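Side-chain contacts in single-strand DNA-binding protein (Agrobacterium tumefaciens, PDB 3BTP), which binds single-stranded DNA of any sequence and mediates nuclear uptake of the transferred T-DNA strand in crown gall disease: residues 234-239 with 244-249; 305-310 with 333-338. One frame throughout, in Å; residues are numbered along the deposited sequence.

Contact 1 (234-239 with 244-249); sequences RYIQTE and REIQKR
The ring of Tyr235 crosses the side chain of Glu245, its partner across the strands, obliquely, with CE1 of Tyr235 3.7 Å from CG of Glu245. CG of Tyr235 lies anti to its own carbonyl carbon (chi1 -58°), which swings the ring across to the neighbouring strand; Arg243 adds a cation-pi contact to the same ring. Arg234 runs alongside Glu245 and points the same way, its CD 3.8 Å from OE2 of that residue. The guanidinium and carboxylate planes are only 22° apart, yet NE of Arg234 stays 4.5 Å from OE2 of Glu245 with no N-H aimed at it, so any attraction between them is probably no more than a general one between opposite charges, without a salt bridge. On the other face of the hairpin Ile236 and Arg244 are paired, and CD1 of Ile236 reaches 4.1 Å from CD1 of Ile246. This methyl of Ile236 also covers one face of the Arg249 guanidinium, which the bends at chi2 and chi3 bring back to the strand. The guanidinium of Arg244 makes a salt bridge with Asp262 through NE, while its NH1 bonds the carbonyl of Tyr241 in the turn. Ile236 and Arg244 exchange a reciprocal pair of backbone bonds, and just beyond the strands Ile246 N gives a third to Arg234 O at 2.9 Å. Together they define an antiparallel two-stranded hairpin, strands 235-237 and 243-245, lying near the surface of the chain; Arg244 ties it to the loop before strand 263-266, and Thr238 packs on Asp126 between strands 117-124 and 127-132.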
loop_
_atom_site.group_PDB
_atom_site.type_symbol
_atom_site.label_atom_id
_atom_site.label_comp_id
_atom_site.label_asym_id
_atom_site.label_seq_id
_atom_site.Cartn_x
_atom_site.Cartn_y
_atom_site.Cartn_z
ATOM N N ARG A 234 11.979 12.770 -17.228
ATOM C CA ARG A 234 10.995 12.202 -16.313
ATOM C C ARG A 234 9.700 12.938 -16.179
ATOM O O ARG A 234 9.035 12.733 -15.192
ATOM C CB ARG A 234 11.587 11.900 -14.902
ATOM C CG ARG A 234 12.254 13.039 -14.283
ATOM C CD ARG A 234 12.611 12.788 -12.862
ATOM N NE ARG A 234 13.698 11.822 -12.733
ATOM C CZ ARG A 234 14.689 11.913 -11.845
ATOM N NH1 ARG A 234 14.767 12.965 -10.993
ATOM N NH2 ARG A 234 15.606 10.948 -11.812
ATOM N N TYR A 235 9.330 13.754 -17.164
ATOM C CA TYR A 235 8.034 14.491 -17.171
ATOM C C TYR A 235 7.229 14.294 -18.421
ATOM O O TYR A 235 7.775 14.057 -19.501
ATOM C CB TYR A 235 8.186 15.985 -16.910
ATOM C CG TYR A 235 8.863 16.221 -15.588
ATOM C CD1 TYR A 235 8.136 16.326 -14.397
ATOM C CD2 TYR A 235 10.251 16.274 -15.525
ATOM C CE1 TYR A 235 8.795 16.455 -13.197
ATOM C CE2 TYR A 235 10.898 16.448 -14.349
ATOM C CZ TYR A 235 10.183 16.529 -13.203
ATOM O OH TYR A 235 10.916 16.694 -12.068
ATOM N N ILE A 236 5.913 14.288 -18.264
ATOM C CA ILE A 236 5.036 14.415 -19.403
ATOM C C ILE A 236 4.431 15.806 -19.270
ATOM O O ILE A 236 4.121 16.227 -18.177
ATOM C CB ILE A 236 3.925 13.335 -19.429
ATOM C CG1 ILE A 236 4.509 11.964 -19.752
ATOM C CG2 ILE A 236 2.871 13.677 -20.468
ATOM C CD1 ILE A 236 5.699 11.972 -20.792
ATOM N N GLN A 237 4.301 16.503 -20.389
ATOM C CA GLN A 237 3.672 17.812 -20.475
ATOM C C GLN A 237 2.233 17.663 -20.937
ATOM O O GLN A 237 1.942 17.040 -21.968
ATOM C CB GLN A 237 4.453 18.664 -21.508
ATOM C CG GLN A 237 4.010 20.138 -21.655
ATOM C CD GLN A 237 4.299 20.911 -20.431
ATOM O OE1 GLN A 237 5.449 21.068 -20.080
ATOM N NE2 GLN A 237 3.253 21.365 -19.726
ATOM N N THR A 238 1.322 18.192 -20.139
ATOM C CA THR A 238 -0.018 18.361 -20.622
ATOM C C THR A 238 -0.124 19.755 -21.305
ATOM O O THR A 238 0.621 20.723 -20.984
ATOM C CB THR A 238 -1.177 18.186 -19.501
ATOM O OG1 THR A 238 -1.110 19.249 -18.557
ATOM C CG2 THR A 238 -1.150 16.863 -18.766
ATOM N N GLU A 239 -1.092 19.870 -22.203
ATOM C CA GLU A 239 -1.335 21.165 -22.836
ATOM C C GLU A 239 -1.784 22.263 -21.878
ATOM O O GLU A 239 -1.301 23.396 -21.990
ATOM C CB GLU A 239 -2.336 21.073 -23.977
ATOM C CG GLU A 239 -2.798 22.449 -24.344
ATOM C CD GLU A 239 -3.515 22.514 -25.640
ATOM O OE1 GLU A 239 -3.223 21.666 -26.533
ATOM O OE2 GLU A 239 -4.372 23.432 -25.758
ATOM N N ARG A 244 3.623 16.327 -15.493
ATOM C CA ARG A 244 3.536 15.286 -14.496
ATOM C C ARG A 244 4.751 14.362 -14.499
ATOM O O ARG A 244 5.176 13.844 -15.547
ATOM C CB ARG A 244 2.279 14.444 -14.709
ATOM C CG ARG A 244 0.959 15.118 -14.497
ATOM C CD ARG A 244 0.621 15.447 -13.027
ATOM N NE ARG A 244 -0.729 16.037 -13.091
ATOM C CZ ARG A 244 -1.015 17.316 -13.438
ATOM N NH1 ARG A 244 -0.030 18.202 -13.743
ATOM N NH2 ARG A 244 -2.299 17.738 -13.477
ATOM N N GLU A 245 5.276 14.100 -13.316
ATOM C CA GLU A 245 6.436 13.220 -13.196
ATOM C C GLU A 245 6.086 11.719 -13.430
ATOM O O GLU A 245 5.052 11.253 -12.988
ATOM C CB GLU A 245 7.062 13.406 -11.840
ATOM C CG GLU A 245 8.479 13.023 -11.855
ATOM C CD GLU A 245 9.092 13.096 -10.486
ATOM O OE1 GLU A 245 8.660 13.967 -9.682
ATOM O OE2 GLU A 245 9.994 12.266 -10.209
ATOM N N ILE A 246 6.953 10.977 -14.131
ATOM C CA ILE A 246 6.758 9.517 -14.296
ATOM C C ILE A 246 8.019 8.807 -13.838
ATOM O O ILE A 246 9.070 9.442 -13.684
ATOM C CB ILE A 246 6.342 9.095 -15.763
ATOM C CG1 ILE A 246 7.468 9.448 -16.721
ATOM C CG2 ILE A 246 4.938 9.726 -16.129
ATOM C CD1 ILE A 246 7.216 9.166 -18.181
ATOM N N GLN A 247 7.896 7.490 -13.670
ATOM C CA GLN A 247 8.895 6.577 -13.170
ATOM C C GLN A 247 9.813 5.968 -14.278
ATOM O O GLN A 247 11.012 5.707 -14.061
ATOM C CB GLN A 247 8.084 5.489 -12.396
ATOM C CG GLN A 247 8.831 4.742 -11.370
ATOM C CD GLN A 247 9.595 5.659 -10.418
ATOM O OE1 GLN A 247 9.206 6.816 -10.143
ATOM N NE2 GLN A 247 10.644 5.157 -9.917
ATOM N N LYS A 248 9.270 5.783 -15.479
ATOM C CA LYS A 248 9.915 4.976 -16.484
ATOM C C LYS A 248 9.385 5.382 -17.832
ATOM O O LYS A 248 8.161 5.683 -17.945
ATOM C CB LYS A 248 9.588 3.507 -16.272
ATOM C CG LYS A 248 10.203 2.575 -17.287
ATOM C CD LYS A 248 10.176 1.160 -16.732
ATOM C CE LYS A 248 10.640 0.125 -17.733
ATOM N NZ LYS A 248 10.925 -1.090 -16.880
ATOM N N ARG A 249 10.293 5.367 -18.829
ATOM C CA ARG A 249 10.006 5.644 -20.252
ATOM C C ARG A 249 9.801 4.403 -21.065
ATOM O O ARG A 249 10.720 3.635 -21.274
ATOM C CB ARG A 249 11.116 6.484 -20.894
ATOM C CG ARG A 249 11.350 7.743 -20.029
ATOM C CD ARG A 249 10.141 8.643 -20.047
ATOM N NE ARG A 249 9.931 9.086 -21.397
ATOM C CZ ARG A 249 9.825 10.346 -21.784
ATOM N NH1 ARG A 249 9.873 11.337 -20.891
ATOM N NH2 ARG A 249 9.653 10.598 -23.088
#

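Contact 2 (305-310 with 333-338); sequences IKLKSK and AEFAGE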
loop_
_atom_site.group_PDB
_atom_site.type_symbol
_atom_site.label_atom_id
_atom_site.label_comp_id
_atom_site.label_asym_id
_atom_site.label_seq_id
_atom_site.Cartn_x
_atom_site.Cartn_y
_atom_site.Cartn_z
ATOM N N ILE A 305 -12.966 6.221 -6.091
ATOM C CA ILE A 305 -12.056 7.218 -6.623
ATOM C C ILE A 305 -10.669 6.654 -6.579
ATOM O O ILE A 305 -10.231 6.248 -5.531
ATOM C CB ILE A 305 -12.048 8.569 -5.767
ATOM C CG1 ILE A 305 -13.473 9.172 -5.629
ATOM C CG2 ILE A 305 -11.080 9.594 -6.412
ATOM C CD1 ILE A 305 -13.560 10.214 -4.554
ATOM N N LYS A 306 -9.981 6.675 -7.725
ATOM C CA LYS A 306 -8.580 6.314 -7.882
ATOM C C LYS A 306 -7.736 7.525 -8.171
ATOM O O LYS A 306 -8.077 8.396 -8.989
ATOM C CB LYS A 306 -8.360 5.367 -9.077
ATOM C CG LYS A 306 -9.477 4.409 -9.226
ATOM C CD LYS A 306 -9.723 3.513 -7.969
ATOM C CE LYS A 306 -10.982 2.623 -8.251
ATOM N NZ LYS A 306 -11.233 1.564 -7.209
ATOM N N LEU A 307 -6.583 7.494 -7.529
ATOM C CA LEU A 307 -5.589 8.557 -7.620
ATOM C C LEU A 307 -4.297 7.909 -8.177
ATOM O O LEU A 307 -3.784 6.914 -7.648
ATOM C CB LEU A 307 -5.426 9.130 -6.234
ATOM C CG LEU A 307 -6.316 10.243 -5.681
ATOM C CD1 LEU A 307 -7.439 10.718 -6.527
ATOM C CD2 LEU A 307 -6.795 9.889 -4.338
ATOM N N LYS A 308 -3.830 8.466 -9.273
ATOM C CA LYS A 308 -2.674 7.968 -9.982
ATOM C C LYS A 308 -1.330 8.129 -9.287
ATOM O O LYS A 308 -1.015 9.177 -8.716
ATOM C CB LYS A 308 -2.565 8.670 -11.310
ATOM C CG LYS A 308 -1.664 7.887 -12.150
ATOM C CD LYS A 308 -1.684 8.301 -13.584
ATOM C CE LYS A 308 -0.335 8.860 -13.928
ATOM N NZ LYS A 308 -0.067 8.281 -15.312
ATOM N N SER A 309 -0.555 7.082 -9.381
ATOM C CA SER A 309 0.780 7.065 -8.884
ATOM C C SER A 309 1.727 7.500 -10.037
ATOM O O SER A 309 1.351 7.419 -11.228
ATOM C CB SER A 309 1.033 5.628 -8.351
ATOM O OG SER A 309 2.389 5.372 -8.192
ATOM N N LYS A 310 2.916 7.994 -9.725
ATOM C CA LYS A 310 3.920 8.260 -10.817
ATOM C C LYS A 310 4.254 7.073 -11.698
ATOM O O LYS A 310 4.732 7.230 -12.835
ATOM C CB LYS A 310 5.222 8.831 -10.266
ATOM C CG LYS A 310 4.987 10.239 -9.721
ATOM C CD LYS A 310 6.053 10.631 -8.719
ATOM C CE LYS A 310 5.402 11.569 -7.694
ATOM N NZ LYS A 310 5.348 12.962 -8.296
ATOM N N ALA A 333 -3.391 16.826 -3.416
ATOM C CA ALA A 333 -2.745 18.148 -3.365
ATOM C C ALA A 333 -1.601 18.248 -4.356
ATOM O O ALA A 333 -1.472 19.240 -5.072
ATOM C CB ALA A 333 -2.213 18.368 -1.961
ATOM N N GLU A 334 -0.797 17.183 -4.435
ATOM C CA GLU A 334 0.464 17.179 -5.168
ATOM C C GLU A 334 0.229 17.341 -6.661
ATOM O O GLU A 334 1.054 17.999 -7.336
ATOM C CB GLU A 334 1.288 15.913 -4.851
ATOM C CG GLU A 334 2.340 15.494 -5.892
ATOM C CD GLU A 334 3.740 16.165 -5.742
ATOM O OE1 GLU A 334 3.836 17.451 -5.720
ATOM O OE2 GLU A 334 4.769 15.396 -5.703
ATOM N N PHE A 335 -0.881 16.768 -7.164
ATOM C CA PHE A 335 -1.265 16.935 -8.566
ATOM C C PHE A 335 -1.384 18.428 -8.975
ATOM O O PHE A 335 -1.067 18.769 -10.123
ATOM C CB PHE A 335 -2.619 16.297 -8.836
ATOM C CG PHE A 335 -2.632 14.810 -8.730
ATOM C CD1 PHE A 335 -1.617 14.032 -9.327
ATOM C CD2 PHE A 335 -3.663 14.184 -8.056
ATOM C CE1 PHE A 335 -1.639 12.662 -9.230
ATOM C CE2 PHE A 335 -3.699 12.832 -7.974
ATOM C CZ PHE A 335 -2.696 12.049 -8.556
ATOM N N ALA A 336 -1.891 19.253 -8.048
ATOM C CA ALA A 336 -2.054 20.724 -8.194
ATOM C C ALA A 336 -0.784 21.551 -7.755
ATOM O O ALA A 336 -0.807 22.751 -7.800
ATOM C CB ALA A 336 -3.206 21.155 -7.380
ATOM N N GLY A 337 0.292 20.904 -7.316
ATOM C CA GLY A 337 1.494 21.604 -6.861
ATOM C C GLY A 337 1.410 22.123 -5.422
ATOM O O GLY A 337 2.181 23.034 -5.019
ATOM N N GLU A 338 0.469 21.564 -4.659
ATOM C CA GLU A 338 0.205 21.966 -3.286
ATOM C C GLU A 338 0.911 21.041 -2.299
ATOM O O GLU A 338 1.363 19.942 -2.650
ATOM C CB GLU A 338 -1.301 21.992 -2.995
ATOM C CG GLU A 338 -2.063 23.159 -3.639
ATOM C CD GLU A 338 -3.580 22.934 -3.729
ATOM O OE1 GLU A 338 -4.235 22.549 -2.729
ATOM O OE2 GLU A 338 -4.126 23.132 -4.832
#
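Phe335, which gives up the most surface here, points its ring edge-on at the backbone of strand 304-308. Its CZ comes within 3.3 Å of the carbonyl oxygen of Lys308, which sits at the ring edge and in the ring plane, where the slightly positive aromatic hydrogens probably meet the oxygen's negative charge. The same edge touches Leu307, whose CG is 4.3 Å from CE2 of Phe335. With CG anti to the carbonyl carbon (chi1 -67°), the ring extends from the end of the helix toward the strand. Lys308 contributes mainly its backbone and CB, while its amine leads off to a weak hydrogen bond with the carbonyl of Gly257. One residue earlier on the helix, Glu334 crosses Lys310 at about a right angle, OE2 of Glu334 and NZ of Lys310 forming a long salt bridge of 3.6 Å. Bends at chi3 and chi4 of Lys310 carry the amine to that carboxylate. Beyond Phe335 the helix finishes in a Schellman motif: Gly337, at positive phi, donates to Glu334 O, and Glu338 N reaches back to Ala333 O. The contact thus sets the C-terminal end of helix 327-335 against strand 304-308, an inner strand of a four-stranded antiparallel sheet between 263-266 and 314-316, with Leu307 also packing on Phe288 of helix 288-299.

From the N terminus the chain first closes contact 1, a short hairpin with only four residues between its segments. It then runs through strands 263-266 and 272-275 and helix 288-299 before contact 2 opens at 305-310; that one closes across 22 residues, mostly helical, returning helix 327-335 to the strand. The two are in series, neither nested nor crossed, yet their centres lie 13 Å apart and they touch. Gln247 N probably hydrogen-bonds to Lys310 O at 3.3 Å, and CZ of Arg244 packs on Phe335 O. The hairpin is thereby joined to the loop just after strand 304-308 and to the C-terminal end of helix 327-335.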